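Local structure of geranyltranstransferase (Roseobacter denitrificans, 4LLS) at residues A34-A37 against H38-V42; L160-A163 against R164-A168. The protein probably condenses isopentenyl diphosphate with an allylic diphosphate such as farnesyl diphosphate, in a metal-dependent step that lengthens the isoprenoid chain. All blocks are in the same frame, centred on the assembly; numbering follows the deposited sequence.

Contact 1 (A34-A37 against H38-V42); sequences AVQA and HFDKV
Four consecutive i to i+4 hydrogen bonds join 34-37 to 38-41, from His38 N to Ala34 O, Phe39 N to Val35 O, Asp40 N to Gln36 O and Lys41 N to Ala37 O, and mark one unbroken turn of alpha-helix. Over the third rung lies a side-chain bond of the same spacing, in which Gln36 NE2 donates to Asp40 OD1 at 3.0 Å with an N-H...O angle of 158°. The acceptor lies close to the amide plane of Gln36, whereas NE2 meets OD1 from above the carboxylate plane, and the two flat groups are turned 37° apart. Gln36 reaches it because its CG stands anti to the backbone N (chi1 -174°) and the chain then bends at chi2, bringing the amide back over the next turn. Cut back to alanine, Gln36 would lose its amide, and Asp40 OD1 would probably be left without this N-H donor, its carboxylate freer to turn. On another face of the turn Val35 and Phe39 run side by side, with Val35 CG1 3.6 Å from Phe39 CE2 and 3.7 Å from Phe39 CD2. Lys41 CG lies 3.3 Å from Ala37 O, against the preceding turn. All this belongs to helix 22-43. Its inward side packs on helix 81-102, where the His38 ring meets Trp86 edge-to-face and Phe39 touches Thr89 and Glu92; Val35 and Phe39 also touch Arg64, while Val42 leans on Leu138 and Leu142 of helix 125-144.

Contact 2 (L160-A163 against R164-A168); sequences LSLA and RASGA
Leu162 O is gripped twice by one residue: Ser166 OG donates to it at 2.8 Å, and Ser166 N at 2.9 Å with an N-H...O angle of 132°. The two donors arrive from opposite faces of the carbonyl plane. The hydroxyl folds back along the helix because OG stands beside the backbone N (chi1 -62°), a usual way for a buried serine to satisfy its hydroxyl within its own helix. The ladder continues with Arg164 N to Leu160 O and Ala165 N to Ser161 O, and closes with Gly167 N to Ala163 O at 3.0 Å. That last bond is bent to 137°, and Ala163 O also takes a weak bond from Ser166 N; Gly167 is the first residue whose backbone torsions are no longer helical, so this is the carboxy-terminal end of helix 152-166. Among the side chains, Leu160 meets Arg164 one turn on. Leu160 CD1 sits 3.8 Å above the plane of the Arg164 guanidinium, over its centre, and Leu160 CD2 is 3.7 Å from Arg164 NH2. Covered there by a methyl, the guanidinium has its charge partner across the dimer interface, since Arg164 NE forms a salt bridge with Glu141 of the second subunit. Leu162 CD1 approaches Ser166 OG at 3.7 Å, adding apolar cover beside the paired hydroxyl. Helix 152-166 is enclosed on several sides: Leu162 touches Ile91 of helix 81-102, Phe140 of helix 125-144 and Trp207 of helix 190-215, and Ser166 lies against Leu94 and Leu204. Leu160 packs on Thr144 of the second subunit, so the same turn joins the helical core to the dimer interface.

Overall arrangement
Contacts 1 and 2 are both single-helix contacts built on i to i+4 bonding, but on different helices, with centres about 23 Å apart and nearest atoms about 11 Å apart. Helices 81-102 and 125-144 border both contacts, which do not touch each other. Contact 1 has a polar pair on a partly exposed side and apolar residues turned inward, and no second-subunit residue touches it. Contact 2 lies somewhat deeper, its centre about 14 Å from the chain centre against about 17 Å, and ends its helix. Charge thus stays within one helix at the surface of contact 1, but faces the other subunit in contact 2.

Contact 1 (A34-A37 against H38-V42)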
# COMPACT_ATOMS: atom_id res chain seq x y z
N ALA A 34 -12.36 -20.07 2.35
CA ALA A 34 -11.17 -20.12 1.52
C ALA A 34 -10.29 -18.88 1.67
O ALA A 34 -9.08 -19.00 1.80
CB ALA A 34 -11.49 -20.32 0.07
N VAL A 35 -10.91 -17.70 1.74
CA VAL A 35 -10.15 -16.47 1.95
C VAL A 35 -9.50 -16.48 3.32
O VAL A 35 -8.33 -16.14 3.47
CB VAL A 35 -11.03 -15.24 1.74
CG1 VAL A 35 -10.31 -13.98 2.22
CG2 VAL A 35 -11.41 -15.09 0.29
N GLN A 36 -10.23 -16.86 4.35
CA GLN A 36 -9.65 -16.91 5.68
C GLN A 36 -8.50 -17.89 5.74
O GLN A 36 -7.44 -17.56 6.31
CB GLN A 36 -10.68 -17.21 6.76
CG GLN A 36 -10.10 -17.11 8.17
CD GLN A 36 -9.75 -15.69 8.52
OE1 GLN A 36 -10.62 -14.80 8.48
NE2 GLN A 36 -8.45 -15.42 8.69
N ALA A 37 -8.64 -19.04 5.08
CA ALA A 37 -7.58 -20.05 5.09
C ALA A 37 -6.33 -19.53 4.42
O ALA A 37 -5.22 -19.78 4.87
CB ALA A 37 -8.04 -21.31 4.42
N HIS A 38 -6.51 -18.75 3.36
CA HIS A 38 -5.38 -18.21 2.63
C HIS A 38 -4.68 -17.12 3.43
O HIS A 38 -3.45 -17.11 3.48
CB HIS A 38 -5.79 -17.67 1.25
CG HIS A 38 -4.70 -17.83 0.24
ND1 HIS A 38 -3.99 -16.78 -0.31
CD2 HIS A 38 -4.07 -18.96 -0.18
CE1 HIS A 38 -3.04 -17.27 -1.10
NE2 HIS A 38 -3.09 -18.58 -1.04
N PHE A 39 -5.41 -16.24 4.09
CA PHE A 39 -4.79 -15.28 5.00
C PHE A 39 -4.00 -16.00 6.08
O PHE A 39 -2.87 -15.68 6.38
CB PHE A 39 -5.83 -14.39 5.70
CG PHE A 39 -6.21 -13.17 4.92
CD1 PHE A 39 -5.26 -12.24 4.57
CD2 PHE A 39 -7.52 -12.98 4.51
CE1 PHE A 39 -5.61 -11.11 3.81
CE2 PHE A 39 -7.89 -11.83 3.83
CZ PHE A 39 -6.92 -10.91 3.42
N ASP A 40 -4.59 -17.05 6.62
CA ASP A 40 -3.93 -17.79 7.70
C ASP A 40 -2.60 -18.33 7.21
O ASP A 40 -1.59 -18.25 7.90
CB ASP A 40 -4.82 -18.92 8.18
CG ASP A 40 -6.04 -18.44 9.00
OD1 ASP A 40 -6.18 -17.24 9.36
OD2 ASP A 40 -6.88 -19.33 9.26
N LYS A 41 -2.60 -18.93 6.02
CA LYS A 41 -1.39 -19.56 5.48
C LYS A 41 -0.31 -18.52 5.16
O LYS A 41 0.85 -18.67 5.51
CB LYS A 41 -1.72 -20.36 4.24
CG LYS A 41 -2.53 -21.63 4.50
CD LYS A 41 -2.87 -22.29 3.17
CE LYS A 41 -4.07 -23.23 3.25
NZ LYS A 41 -4.48 -23.66 1.88
N VAL A 42 -0.73 -17.40 4.55
CA VAL A 42 0.23 -16.38 4.17
C VAL A 42 0.84 -15.66 5.37
O VAL A 42 2.06 -15.47 5.44
CB VAL A 42 -0.45 -15.37 3.21
CG1 VAL A 42 0.42 -14.15 3.01
CG2 VAL A 42 -0.79 -16.03 1.90

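Contact 2 (L160-A163 against R164-A168)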
# COMPACT_ATOMS: atom_id res chain seq x y z
N LEU A 160 -1.22 -3.36 -11.82
CA LEU A 160 -1.37 -2.03 -12.34
C LEU A 160 -2.81 -1.55 -12.14
O LEU A 160 -3.05 -0.43 -11.67
CB LEU A 160 -0.95 -1.96 -13.82
CG LEU A 160 -1.02 -0.58 -14.46
CD1 LEU A 160 -0.18 0.47 -13.75
CD2 LEU A 160 -0.62 -0.70 -15.92
N SER A 161 -3.79 -2.36 -12.56
CA SER A 161 -5.18 -2.02 -12.35
C SER A 161 -5.54 -1.83 -10.86
O SER A 161 -6.36 -0.98 -10.52
CB SER A 161 -6.10 -3.03 -13.09
OG SER A 161 -5.98 -4.31 -12.59
N LEU A 162 -4.96 -2.65 -9.99
CA LEU A 162 -5.27 -2.55 -8.55
C LEU A 162 -4.75 -1.21 -8.04
O LEU A 162 -5.38 -0.54 -7.25
CB LEU A 162 -4.65 -3.74 -7.81
CG LEU A 162 -4.92 -3.77 -6.32
CD1 LEU A 162 -6.41 -3.84 -6.04
CD2 LEU A 162 -4.15 -4.90 -5.64
N ALA A 163 -3.55 -0.83 -8.50
CA ALA A 163 -2.97 0.43 -8.07
C ALA A 163 -3.80 1.59 -8.53
O ALA A 163 -4.03 2.53 -7.76
CB ALA A 163 -1.54 0.59 -8.56
N ARG A 164 -4.29 1.54 -9.77
CA ARG A 164 -5.15 2.61 -10.24
C ARG A 164 -6.52 2.68 -9.56
O ARG A 164 -7.04 3.78 -9.31
CB ARG A 164 -5.25 2.57 -11.78
CG ARG A 164 -3.90 2.89 -12.34
CD ARG A 164 -3.92 2.95 -13.81
NE ARG A 164 -2.68 3.55 -14.27
CZ ARG A 164 -2.12 3.23 -15.42
NH1 ARG A 164 -1.00 3.83 -15.79
NH2 ARG A 164 -2.69 2.33 -16.17
N ALA A 165 -7.10 1.53 -9.24
CA ALA A 165 -8.33 1.49 -8.46
C ALA A 165 -8.13 2.05 -7.05
O ALA A 165 -9.05 2.60 -6.46
CB ALA A 165 -8.87 0.08 -8.39
N SER A 166 -6.96 1.78 -6.46
CA SER A 166 -6.75 1.98 -5.02
C SER A 166 -6.25 3.37 -4.66
O SER A 166 -6.32 3.77 -3.49
CB SER A 166 -5.80 0.91 -4.48
OG SER A 166 -6.34 -0.41 -4.64
N GLY A 167 -5.51 3.97 -5.57
CA GLY A 167 -4.72 5.18 -5.30
C GLY A 167 -5.45 6.50 -5.42
O GLY A 167 -6.69 6.58 -5.24
N ALA A 168 -4.67 7.53 -5.70
CA ALA A 168 -5.16 8.92 -5.74
C ALA A 168 -5.99 9.28 -6.95
O ALA A 168 -6.44 10.44 -7.04
CB ALA A 168 -3.98 9.87 -5.63